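Local coordinates for protein L-asparagine oxygenase (Streptomyces coelicolor, PDB 2OG5) that catalyses the iron(II)- and 2-oxoglutarate-dependent 3-hydroxylation of L-asparagine, supplying (2S,3S)-3-hydroxyasparagine for assembly of the calcium-dependent lipopeptide antibiotic CDA, at residues 131-136 and 299-304; 135-140 and 328-333; 210-215 and 260-265; 217-222 and 284-289. All coordinates share one frame; numbering follows the deposited sequence.

Contact 1: 131-136 and 299-304; sequences AVLLMT and GELAIV
Leu301 meets the helix with both of its methyl branches. In the apolar part of the contact its CD1 lies 3.9 Å from Leu133 CD2, the two leucines crossing obliquely. The other branch points at the threonine tip to tip, with Leu301 CD2 4.1 Å from Thr136 OG1. Holding CG of Leu301 anti to the backbone N (chi1 176°) brings the fork to this position between the two helix residues. Two residues on, and from the same side of the strand, Ile303 CD1 reaches Thr136 CG2 at 4.2 Å.

The polar part stays within the helix. Thr136 OG1 donates to Val132 O over 2.9 Å, and Thr136 N bonds to that same carbonyl oxygen from the opposite face of its plane. Val132 O is thus gripped by two donors, and the buried hydroxyl of Thr136 is satisfied by this carbonyl one turn back, while its methyl is presented to Ile303. No hydrogen bond links the two segments, and the 11.3 Å between their axes, inclined at 33°, means that side chains alone bridge the gap.

The contact belongs to the packing of helix 128-140 on the mixed sheet of the jelly-roll. Strand 301-305 pairs there with strands 99-103 and 191-196; Met193 and Leu195 of the latter also touch Leu133, whereas Ala131, Leu134 and Met135 pack on helices 42-58 and 66-76.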
loop_
_atom_site.group_PDB
_atom_site.type_symbol
_atom_site.label_atom_id
_atom_site.label_comp_id
_atom_site.label_asym_id
_atom_site.label_seq_id
_atom_site.Cartn_x
_atom_site.Cartn_y
_atom_site.Cartn_z
ATOM N N ALA A 131 3.876 -14.780 -4.057
ATOM C CA ALA A 131 5.283 -15.045 -3.774
ATOM C C ALA A 131 6.076 -13.747 -3.772
ATOM O O ALA A 131 6.793 -13.441 -2.827
ATOM C CB ALA A 131 5.870 -16.043 -4.802
ATOM N N VAL A 132 5.949 -12.966 -4.834
ATOM C CA VAL A 132 6.657 -11.691 -4.915
ATOM C C VAL A 132 6.311 -10.758 -3.738
ATOM O O VAL A 132 7.197 -10.189 -3.091
ATOM C CB VAL A 132 6.366 -10.993 -6.253
ATOM C CG1 VAL A 132 6.882 -9.563 -6.248
ATOM C CG2 VAL A 132 6.972 -11.798 -7.404
ATOM N N LEU A 133 5.020 -10.597 -3.463
ATOM C CA LEU A 133 4.601 -9.679 -2.414
ATOM C C LEU A 133 5.046 -10.133 -1.033
ATOM O O LEU A 133 5.518 -9.316 -0.246
ATOM C CB LEU A 133 3.085 -9.480 -2.440
ATOM C CG LEU A 133 2.587 -8.545 -3.544
ATOM C CD1 LEU A 133 1.086 -8.754 -3.756
ATOM C CD2 LEU A 133 2.879 -7.069 -3.225
ATOM N N LEU A 134 4.881 -11.414 -0.709
ATOM C CA LEU A 134 5.175 -11.840 0.655
ATOM C C LEU A 134 6.690 -11.922 0.892
ATOM O O LEU A 134 7.168 -11.652 2.001
ATOM C CB LEU A 134 4.440 -13.138 1.017
ATOM C CG LEU A 134 2.906 -12.996 1.094
ATOM C CD1 LEU A 134 2.231 -14.284 1.567
ATOM C CD2 LEU A 134 2.480 -11.840 1.986
ATOM N N MET A 135 7.463 -12.257 -0.139
ATOM C CA MET A 135 8.933 -12.202 -0.014
ATOM C C MET A 135 9.370 -10.770 0.284
ATOM O O MET A 135 10.120 -10.527 1.233
ATOM C CB MET A 135 9.635 -12.723 -1.274
ATOM C CG MET A 135 9.554 -14.223 -1.440
ATOM S SD MET A 135 10.551 -14.876 -2.809
ATOM C CE MET A 135 9.682 -14.207 -4.234
ATOM N N THR A 136 8.870 -9.809 -0.483
ATOM C CA THR A 136 9.263 -8.413 -0.286
ATOM C C THR A 136 8.820 -7.901 1.083
ATOM O O THR A 136 9.557 -7.169 1.744
ATOM C CB THR A 136 8.712 -7.497 -1.383
ATOM O OG1 THR A 136 9.060 -8.040 -2.665
ATOM C CG2 THR A 136 9.283 -6.086 -1.252
ATOM N N GLY A 299 4.240 -6.403 -13.782
ATOM C CA GLY A 299 5.584 -6.607 -13.252
ATOM C C GLY A 299 6.145 -5.419 -12.500
ATOM O O GLY A 299 7.288 -5.472 -12.049
ATOM N N GLU A 300 5.361 -4.351 -12.374
ATOM C CA GLU A 300 5.775 -3.190 -11.599
ATOM C C GLU A 300 5.229 -3.301 -10.187
ATOM O O GLU A 300 4.072 -3.670 -9.992
ATOM C CB GLU A 300 5.315 -1.889 -12.246
ATOM C CG GLU A 300 5.984 -1.678 -13.583
ATOM C CD GLU A 300 5.725 -0.325 -14.187
ATOM O OE1 GLU A 300 4.755 0.341 -13.752
ATOM O OE2 GLU A 300 6.505 0.058 -15.089
ATOM N N LEU A 301 6.084 -2.981 -9.222
ATOM C CA LEU A 301 5.757 -3.006 -7.797
ATOM C C LEU A 301 5.996 -1.621 -7.219
ATOM O O LEU A 301 7.141 -1.174 -7.174
ATOM C CB LEU A 301 6.653 -4.010 -7.077
ATOM C CG LEU A 301 6.536 -4.108 -5.557
ATOM C CD1 LEU A 301 5.146 -4.586 -5.166
ATOM C CD2 LEU A 301 7.612 -5.038 -4.979
ATOM N N ALA A 302 4.920 -0.957 -6.790
ATOM C CA ALA A 302 5.004 0.346 -6.149
ATOM C C ALA A 302 4.987 0.109 -4.657
ATOM O O ALA A 302 4.152 -0.651 -4.169
ATOM C CB ALA A 302 3.831 1.226 -6.543
ATOM N N ILE A 303 5.904 0.745 -3.936
ATOM C CA ILE A 303 5.946 0.646 -2.479
ATOM C C ILE A 303 5.858 2.054 -1.918
ATOM O O ILE A 303 6.710 2.901 -2.208
ATOM C CB ILE A 303 7.223 -0.040 -1.986
ATOM C CG1 ILE A 303 7.397 -1.409 -2.651
ATOM C CG2 ILE A 303 7.210 -0.177 -0.443
ATOM C CD1 ILE A 303 8.729 -2.085 -2.303
ATOM N N VAL A 304 4.799 2.309 -1.153
ATOM C CA VAL A 304 4.512 3.624 -0.597
ATOM C C VAL A 304 4.823 3.608 0.904
ATOM O O VAL A 304 4.409 2.702 1.615
ATOM C CB VAL A 304 3.031 3.982 -0.813
ATOM C CG1 VAL A 304 2.712 5.348 -0.251
ATOM C CG2 VAL A 304 2.666 3.909 -2.321
#

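Contact 2: 135-140 and 328-333; sequences MTACGL and QRTFVL
Ala137 and Leu140 rest on Thr330 and Val332, where helix 128-140 packs on a face of the larger sheet of the jelly-roll (double-stranded beta-helix) fold common to iron(II)/2-oxoglutarate-dependent oxygenases. Helix and strand run nearly parallel, their axes inclined by 17° and 7.9 Å apart at the closest approach.

Along the strand, alternate residues serve different faces of the sheet. Arg329, an L-asparagine-binding residue, does not join the helix contact; its NH2 is hydrogen-bonded to Gln156 OE1, and one face of its guanidinium is partly covered by Phe331, whose CZ sits 3.4 Å above the Arg329 guanidinium plane, offset toward the rim. Thr330 is directed to the helix and offers its methyl, CG2 lying 4.1 Å from Ala137 CB. Its hydroxyl, OG1, is bonded to Leu154 O, so this buried polar end is satisfied outside the helix contact. Phe331 then turns from the helix, and its side chain touches Glu149 and Glu181, both of them L-asparagine-binding residues. The strand is therefore shared: one face is packed on the helix and the other contributes to the substrate site.

Val332 comes next and sets both methyls against Ala137, CG1 reaching Leu140 as well. Val332 CA is 5.5 Å from Ala137 CA, a close approach consistent with the small side chain of alanine. Val332 CG2 lies 4.0 Å from Ala137 CB. With chi1 at -176°, Val332 CG1 stands anti to the backbone N and touches Ala137 O at 3.8 Å and Leu140 CB at 3.9 Å.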
loop_
_atom_site.group_PDB
_atom_site.type_symbol
_atom_site.label_atom_id
_atom_site.label_comp_id
_atom_site.label_asym_id
_atom_site.label_seq_id
_atom_site.Cartn_x
_atom_site.Cartn_y
_atom_site.Cartn_z
ATOM N N MET A 135 7.463 -12.257 -0.139
ATOM C CA MET A 135 8.933 -12.202 -0.014
ATOM C C MET A 135 9.370 -10.770 0.284
ATOM O O MET A 135 10.120 -10.527 1.233
ATOM C CB MET A 135 9.635 -12.723 -1.274
ATOM C CG MET A 135 9.554 -14.223 -1.440
ATOM S SD MET A 135 10.551 -14.876 -2.809
ATOM C CE MET A 135 9.682 -14.207 -4.234
ATOM N N THR A 136 8.870 -9.809 -0.483
ATOM C CA THR A 136 9.263 -8.413 -0.286
ATOM C C THR A 136 8.820 -7.901 1.083
ATOM O O THR A 136 9.557 -7.169 1.744
ATOM C CB THR A 136 8.712 -7.497 -1.383
ATOM O OG1 THR A 136 9.060 -8.040 -2.665
ATOM C CG2 THR A 136 9.283 -6.086 -1.252
ATOM N N ALA A 137 7.624 -8.283 1.520
ATOM C CA ALA A 137 7.142 -7.883 2.839
ATOM C C ALA A 137 8.082 -8.358 3.936
ATOM O O ALA A 137 8.379 -7.626 4.878
ATOM C CB ALA A 137 5.733 -8.432 3.085
ATOM N N CYS A 138 8.558 -9.596 3.806
ATOM C CA CYS A 138 9.490 -10.147 4.785
ATOM C C CYS A 138 10.875 -9.495 4.744
ATOM O O CYS A 138 11.624 -9.560 5.726
ATOM C CB CYS A 138 9.612 -11.664 4.609
ATOM S SG CYS A 138 8.167 -12.585 5.098
ATOM N N GLY A 139 11.248 -8.912 3.606
ATOM C CA GLY A 139 12.464 -8.126 3.498
ATOM C C GLY A 139 12.388 -6.764 4.157
ATOM O O GLY A 139 13.375 -6.289 4.742
ATOM N N LEU A 140 11.230 -6.110 4.064
ATOM C CA LEU A 140 11.043 -4.775 4.638
ATOM C C LEU A 140 10.613 -4.800 6.105
ATOM O O LEU A 140 10.738 -3.806 6.817
ATOM C CB LEU A 140 10.015 -3.986 3.827
ATOM C CG LEU A 140 10.522 -3.408 2.516
ATOM C CD1 LEU A 140 9.356 -2.863 1.694
ATOM C CD2 LEU A 140 11.559 -2.318 2.777
ATOM N N GLN A 328 -2.365 -6.501 -6.988
ATOM C CA GLN A 328 -2.438 -7.178 -5.698
ATOM C C GLN A 328 -1.657 -6.365 -4.666
ATOM O O GLN A 328 -0.624 -5.765 -4.972
ATOM C CB GLN A 328 -1.967 -8.625 -5.800
ATOM C CG GLN A 328 -2.992 -9.450 -6.573
ATOM C CD GLN A 328 -2.703 -10.929 -6.645
ATOM O OE1 GLN A 328 -1.545 -11.359 -6.746
ATOM N NE2 GLN A 328 -3.769 -11.725 -6.633
ATOM N N ARG A 329 -2.205 -6.322 -3.456
ATOM C CA ARG A 329 -1.733 -5.445 -2.415
ATOM C C ARG A 329 -1.368 -6.232 -1.166
ATOM O O ARG A 329 -2.106 -7.109 -0.724
ATOM C CB ARG A 329 -2.823 -4.435 -2.062
ATOM C CG ARG A 329 -2.372 -3.395 -1.049
ATOM C CD ARG A 329 -3.465 -2.427 -0.755
ATOM N NE ARG A 329 -4.574 -3.079 -0.082
ATOM C CZ ARG A 329 -5.754 -2.514 0.136
ATOM N NH1 ARG A 329 -5.997 -1.282 -0.275
ATOM N NH2 ARG A 329 -6.703 -3.206 0.750
ATOM N N THR A 330 -0.226 -5.872 -0.580
ATOM C CA THR A 330 0.187 -6.378 0.719
ATOM C C THR A 330 0.713 -5.237 1.579
ATOM O O THR A 330 1.440 -4.366 1.098
ATOM C CB THR A 330 1.262 -7.449 0.571
ATOM O OG1 THR A 330 0.671 -8.570 -0.074
ATOM C CG2 THR A 330 1.832 -7.881 1.913
ATOM N N PHE A 331 0.295 -5.245 2.843
ATOM C CA PHE A 331 0.766 -4.301 3.853
ATOM C C PHE A 331 1.999 -4.830 4.563
ATOM O O PHE A 331 2.115 -6.039 4.815
ATOM C CB PHE A 331 -0.310 -4.062 4.901
ATOM C CG PHE A 331 -1.622 -3.558 4.350
ATOM C CD1 PHE A 331 -1.662 -2.590 3.366
ATOM C CD2 PHE A 331 -2.825 -4.052 4.841
ATOM C CE1 PHE A 331 -2.863 -2.117 2.881
ATOM C CE2 PHE A 331 -4.037 -3.588 4.355
ATOM C CZ PHE A 331 -4.054 -2.609 3.384
ATOM N N VAL A 332 2.914 -3.924 4.904
ATOM C CA VAL A 332 4.103 -4.252 5.681
ATOM C C VAL A 332 4.113 -3.507 7.003
ATOM O O VAL A 332 3.852 -2.301 7.046
ATOM C CB VAL A 332 5.369 -3.876 4.912
ATOM C CG1 VAL A 332 6.616 -4.310 5.674
ATOM C CG2 VAL A 332 5.336 -4.505 3.517
ATOM N N LEU A 333 4.416 -4.251 8.065
ATOM C CA LEU A 333 4.664 -3.715 9.384
ATOM C C LEU A 333 6.169 -3.786 9.641
ATOM O O LEU A 333 6.778 -4.852 9.560
ATOM C CB LEU A 333 3.870 -4.490 10.444
ATOM C CG LEU A 333 2.347 -4.367 10.280
ATOM C CD1 LEU A 333 1.601 -5.401 11.151
ATOM C CD2 LEU A 333 1.864 -2.964 10.591
#

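Contact 3: 210-215 and 260-265; sequences ACVRRV and PDLRVD
Val212 faces Pro260 and Leu262, and three of its side-chain atoms divide the contact between them. Val212 CG1 lies 3.5 Å from Pro260 O, a van der Waals approach of a methyl to a carbonyl oxygen. CG2 of the valine is turned to the proline ring, 4.4 Å from Pro260 CG, and the branch point itself, Val212 CB, is 4.2 Å from Leu262 CD2. A chi1 of 69° places CG1 between the backbone N and the carbonyl carbon, with CG2 anti to the N, which turns CG1 to the carbonyl oxygen and CG2 toward the proline ring.

The next shell fixes where Val212 begins its short helix. Cys211, the last residue of strand 207-211, is the N-cap: its SG accepts from Arg213 N over 3.5 Å with an N-H...SG angle of 157°. Arg214 N closes the turn onto Cys211 O at 3.0 Å. Arg213 also ties the two sides together indirectly, through a salt bridge from its NE to Asp259 OD1, just before Pro260.

Farther out, Leu253 of strand 253-255, the antiparallel partner of 260-262, touches both Val212 and Pro260. Phe287 of helix 274-290 packs on Ala210 and Leu262. The side chain of Leu262 is about 9 Å from that of the iron ligand His179, which puts the contact near the metal site without a part in it.

Across the segments there is no hydrogen bond. The pairing rests on van der Waals packing of buried groups, one of them a carbonyl oxygen, while the directional bonding of the Cys211 cap acts beside it.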
loop_
_atom_site.group_PDB
_atom_site.type_symbol
_atom_site.label_atom_id
_atom_site.label_comp_id
_atom_site.label_asym_id
_atom_site.label_seq_id
_atom_site.Cartn_x
_atom_site.Cartn_y
_atom_site.Cartn_z
ATOM N N ALA A 210 1.521 11.367 -2.830
ATOM C CA ALA A 210 1.991 12.698 -2.430
ATOM C C ALA A 210 2.629 12.651 -1.049
ATOM O O ALA A 210 2.029 12.160 -0.100
ATOM C CB ALA A 210 0.850 13.684 -2.439
ATOM N N CYS A 211 3.840 13.183 -0.947
ATOM C CA CYS A 211 4.638 13.069 0.269
ATOM C C CYS A 211 4.632 14.368 1.041
ATOM O O CYS A 211 4.791 15.453 0.457
ATOM C CB CYS A 211 6.065 12.668 -0.100
ATOM S SG CYS A 211 7.148 12.286 1.295
ATOM N N VAL A 212 4.461 14.260 2.354
ATOM C CA VAL A 212 4.516 15.429 3.238
ATOM C C VAL A 212 5.845 16.187 3.096
ATOM O O VAL A 212 5.888 17.401 3.321
ATOM C CB VAL A 212 4.279 15.046 4.718
ATOM C CG1 VAL A 212 5.447 14.249 5.277
ATOM C CG2 VAL A 212 4.016 16.298 5.570
ATOM N N ARG A 213 6.914 15.499 2.694
ATOM C CA ARG A 213 8.222 16.152 2.478
ATOM C C ARG A 213 8.218 17.179 1.340
ATOM O O ARG A 213 8.962 18.166 1.390
ATOM C CB ARG A 213 9.322 15.118 2.213
ATOM C CG ARG A 213 9.608 14.235 3.411
ATOM C CD ARG A 213 10.599 13.119 3.124
ATOM N NE ARG A 213 10.830 12.393 4.368
ATOM C CZ ARG A 213 10.971 11.071 4.483
ATOM N NH1 ARG A 213 10.940 10.277 3.433
ATOM N NH2 ARG A 213 11.149 10.541 5.680
ATOM N N ARG A 214 7.407 16.934 0.309
ATOM C CA ARG A 214 7.263 17.881 -0.796
ATOM C C ARG A 214 6.398 19.060 -0.413
ATOM O O ARG A 214 6.607 20.149 -0.931
ATOM C CB ARG A 214 6.644 17.239 -2.041
ATOM C CG ARG A 214 7.443 16.128 -2.693
ATOM C CD ARG A 214 8.743 16.638 -3.278
ATOM N NE ARG A 214 9.336 15.698 -4.231
ATOM C CZ ARG A 214 10.531 15.860 -4.793
ATOM N NH1 ARG A 214 11.263 16.936 -4.524
ATOM N NH2 ARG A 214 10.992 14.955 -5.645
ATOM N N VAL A 215 5.411 18.860 0.457
ATOM C CA VAL A 215 4.445 19.924 0.721
ATOM C C VAL A 215 4.734 20.771 1.952
ATOM O O VAL A 215 4.423 21.961 1.936
ATOM C CB VAL A 215 2.977 19.424 0.770
ATOM C CG1 VAL A 215 2.671 18.544 -0.444
ATOM C CG2 VAL A 215 2.676 18.699 2.030
ATOM N N PRO A 260 8.259 15.483 9.696
ATOM C CA PRO A 260 7.182 14.770 10.377
ATOM C C PRO A 260 6.656 13.543 9.629
ATOM O O PRO A 260 6.827 13.417 8.413
ATOM C CB PRO A 260 6.067 15.814 10.450
ATOM C CG PRO A 260 6.304 16.699 9.294
ATOM C CD PRO A 260 7.806 16.778 9.152
ATOM N N ASP A 261 6.018 12.644 10.372
ATOM C CA ASP A 261 5.080 11.696 9.777
ATOM C C ASP A 261 3.721 12.379 9.697
ATOM O O ASP A 261 3.516 13.447 10.289
ATOM C CB ASP A 261 4.956 10.433 10.630
ATOM C CG ASP A 261 6.237 9.627 10.698
ATOM O OD1 ASP A 261 7.106 9.756 9.817
ATOM O OD2 ASP A 261 6.361 8.822 11.646
ATOM N N LEU A 262 2.773 11.775 8.986
ATOM C CA LEU A 262 1.394 12.274 9.037
ATOM C C LEU A 262 0.354 11.168 9.083
ATOM O O LEU A 262 0.643 10.006 8.800
ATOM C CB LEU A 262 1.103 13.247 7.896
ATOM C CG LEU A 262 0.677 12.690 6.546
ATOM C CD1 LEU A 262 0.294 13.869 5.651
ATOM C CD2 LEU A 262 1.791 11.844 5.922
ATOM N N ARG A 263 -0.854 11.557 9.467
ATOM C CA ARG A 263 -1.970 10.642 9.612
ATOM C C ARG A 263 -3.222 11.395 9.169
ATOM O O ARG A 263 -3.727 12.259 9.898
ATOM C CB ARG A 263 -2.064 10.195 11.070
ATOM C CG ARG A 263 -3.123 9.168 11.352
ATOM C CD ARG A 263 -3.000 8.661 12.775
ATOM N NE ARG A 263 -3.702 9.510 13.717
ATOM C CZ ARG A 263 -4.891 9.234 14.262
ATOM N NH1 ARG A 263 -5.569 8.132 13.950
ATOM N NH2 ARG A 263 -5.417 10.082 15.127
ATOM N N VAL A 264 -3.694 11.110 7.958
ATOM C CA VAL A 264 -4.847 11.816 7.417
ATOM C C VAL A 264 -5.558 10.985 6.356
ATOM O O VAL A 264 -4.938 10.188 5.656
ATOM C CB VAL A 264 -4.434 13.197 6.823
ATOM C CG1 VAL A 264 -3.657 13.037 5.518
ATOM C CG2 VAL A 264 -5.655 14.118 6.635
ATOM N N ASP A 265 -6.871 11.174 6.269
ATOM C CA ASP A 265 -7.667 10.605 5.183
ATOM C C ASP A 265 -8.599 11.714 4.745
ATOM O O ASP A 265 -9.454 12.124 5.520
ATOM C CB ASP A 265 -8.438 9.384 5.688
ATOM C CG ASP A 265 -9.239 8.697 4.604
ATOM O OD1 ASP A 265 -9.788 9.390 3.734
ATOM O OD2 ASP A 265 -9.324 7.452 4.637
#

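Contact 4: 217-222 and 284-289; sequences PLLSDS and QAHFDA
Leu218 CA and His286 CA, 7.7 Å apart, are the nearest pair where the residues leading into helix 221-227 run past helix 274-290.

Both leucines approach the imidazole of His286 from the same side of its plane, Leu218 near CD2 and NE2, Leu219 near ND1. Leu218 CB lies 3.6 Å from His286 CD2, and Leu218 CD1 is 4.0 Å from the same carbon. Leu219 slides past in the opposite direction, bringing its CD2 to 3.5 Å from His286 ND1. That nitrogen is hydrogen-bonded to Glu282 O, one turn back in the same helix, a bond that would restrain the rotation of the ring. Leu218 O approaches His286 NE2 at 3.6 Å without forming a hydrogen bond. The contact is thus packing of aliphatic carbon against an imidazole that is itself held by its own helix.

Beyond the leucines, Ser220 is the N-cap of helix 221-227, and its OG is also hydrogen-bonded to Glu282 OE1, giving a polar tie between the two elements. Leu218 is exposed, but Leu219 is buried and packs on Val224 and Leu227 of the helix that follows it, while His286 also touches Val215 of helix 212-215, which joins three helices at this edge of the fold.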
loop_
_atom_site.group_PDB
_atom_site.type_symbol
_atom_site.label_atom_id
_atom_site.label_comp_id
_atom_site.label_asym_id
_atom_site.label_seq_id
_atom_site.Cartn_x
_atom_site.Cartn_y
_atom_site.Cartn_z
ATOM N N PRO A 217 7.236 22.431 3.270
ATOM C CA PRO A 217 7.851 23.760 3.074
ATOM C C PRO A 217 6.987 24.771 2.316
ATOM O O PRO A 217 7.303 25.962 2.329
ATOM C CB PRO A 217 9.117 23.456 2.257
ATOM C CG PRO A 217 9.323 21.990 2.354
ATOM C CD PRO A 217 7.978 21.379 2.552
ATOM N N LEU A 218 5.923 24.310 1.660
ATOM C CA LEU A 218 5.048 25.187 0.869
ATOM C C LEU A 218 3.803 25.665 1.627
ATOM O O LEU A 218 3.125 26.602 1.186
ATOM C CB LEU A 218 4.597 24.457 -0.398
ATOM C CG LEU A 218 5.680 23.775 -1.237
ATOM C CD1 LEU A 218 5.052 23.025 -2.403
ATOM C CD2 LEU A 218 6.705 24.794 -1.725
ATOM N N LEU A 219 3.487 25.029 2.748
ATOM C CA LEU A 219 2.277 25.351 3.502
ATOM C C LEU A 219 2.426 26.648 4.287
ATOM O O LEU A 219 3.521 26.975 4.744
ATOM C CB LEU A 219 1.947 24.221 4.474
ATOM C CG LEU A 219 1.668 22.861 3.844
ATOM C CD1 LEU A 219 1.472 21.832 4.936
ATOM C CD2 LEU A 219 0.450 22.944 2.936
ATOM N N SER A 220 1.316 27.361 4.463
ATOM C CA SER A 220 1.318 28.598 5.238
ATOM C C SER A 220 1.484 28.300 6.724
ATOM O O SER A 220 1.128 27.217 7.203
ATOM C CB SER A 220 0.033 29.399 4.988
ATOM O OG SER A 220 -1.115 28.751 5.506
ATOM N N ASP A 221 2.033 29.265 7.455
ATOM C CA ASP A 221 2.277 29.096 8.883
ATOM C C ASP A 221 1.013 28.712 9.650
ATOM O O ASP A 221 1.063 27.864 10.540
ATOM C CB ASP A 221 2.873 30.374 9.487
ATOM C CG ASP A 221 4.339 30.584 9.112
ATOM O OD1 ASP A 221 4.984 29.642 8.607
ATOM O OD2 ASP A 221 4.849 31.703 9.336
ATOM N N SER A 222 -0.107 29.340 9.307
ATOM C CA SER A 222 -1.383 29.067 9.973
ATOM C C SER A 222 -1.830 27.626 9.725
ATOM O O SER A 222 -2.344 26.972 10.632
ATOM C CB SER A 222 -2.469 30.063 9.528
ATOM O OG SER A 222 -2.640 30.093 8.118
ATOM N N GLN A 284 -4.783 19.431 0.928
ATOM C CA GLN A 284 -5.289 18.780 -0.285
ATOM C C GLN A 284 -4.777 19.462 -1.550
ATOM O O GLN A 284 -4.345 18.791 -2.494
ATOM C CB GLN A 284 -6.825 18.735 -0.279
ATOM C CG GLN A 284 -7.512 18.376 -1.634
ATOM C CD GLN A 284 -7.149 17.011 -2.198
ATOM O OE1 GLN A 284 -6.740 16.112 -1.471
ATOM N NE2 GLN A 284 -7.308 16.851 -3.517
ATOM N N ALA A 285 -4.832 20.794 -1.579
ATOM C CA ALA A 285 -4.351 21.550 -2.733
ATOM C C ALA A 285 -2.892 21.256 -3.057
ATOM O O ALA A 285 -2.548 21.062 -4.220
ATOM C CB ALA A 285 -4.547 23.050 -2.507
ATOM N N HIS A 286 -2.041 21.223 -2.033
ATOM C CA HIS A 286 -0.610 20.981 -2.236
ATOM C C HIS A 286 -0.295 19.513 -2.554
ATOM O O HIS A 286 0.630 19.237 -3.325
ATOM C CB HIS A 286 0.206 21.469 -1.035
ATOM C CG HIS A 286 0.326 22.959 -0.962
ATOM N ND1 HIS A 286 -0.571 23.745 -0.272
ATOM C CD2 HIS A 286 1.224 23.810 -1.515
ATOM C CE1 HIS A 286 -0.229 25.016 -0.399
ATOM N NE2 HIS A 286 0.851 25.085 -1.154
ATOM N N PHE A 287 -1.060 18.588 -1.984
ATOM C CA PHE A 287 -0.966 17.173 -2.377
ATOM C C PHE A 287 -1.270 17.051 -3.863
ATOM O O PHE A 287 -0.558 16.377 -4.614
ATOM C CB PHE A 287 -1.980 16.276 -1.645
ATOM C CG PHE A 287 -1.640 15.931 -0.215
ATOM C CD1 PHE A 287 -0.334 15.889 0.254
ATOM C CD2 PHE A 287 -2.665 15.567 0.645
ATOM C CE1 PHE A 287 -0.069 15.521 1.586
ATOM C CE2 PHE A 287 -2.400 15.199 1.962
ATOM C CZ PHE A 287 -1.110 15.191 2.425
ATOM N N ASP A 288 -2.334 17.717 -4.300
ATOM C CA ASP A 288 -2.707 17.643 -5.690
ATOM C C ASP A 288 -1.594 18.189 -6.585
ATOM O O ASP A 288 -1.326 17.623 -7.639
ATOM C CB ASP A 288 -3.999 18.410 -5.938
ATOM C CG ASP A 288 -4.526 18.201 -7.327
ATOM O OD1 ASP A 288 -5.044 17.098 -7.588
ATOM O OD2 ASP A 288 -4.412 19.135 -8.146
ATOM N N ALA A 289 -0.954 19.285 -6.163
ATOM C CA ALA A 289 0.057 19.951 -6.989
ATOM C C ALA A 289 1.367 19.171 -7.097
ATOM O O ALA A 289 2.051 19.233 -8.130
ATOM C CB ALA A 289 0.334 21.355 -6.452
#

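Overall arrangement
Contacts 1 and 2 are neighbours, their centres 7 Å apart: both seat helix 128-140 on the mixed sheet, using successive turns of it (Leu133 and Thr136, then Ala137 and Leu140), and they touch where Leu133 CB meets Thr330 OG1 at 3.5 Å. Both are buried and rest mainly on methyl packing. Contacts 3 and 4 form a second pair, 10 Å between centres, joined by Val215 and Leu262 packing on helix 274-290. Contact 3 is buried, about 22 Å from contact 1 and on the other side of the chain's centre; contact 4 lies farthest out, is partly exposed, and is the one in which an imidazole takes part. None of the four is hydrogen-bonded across its segments.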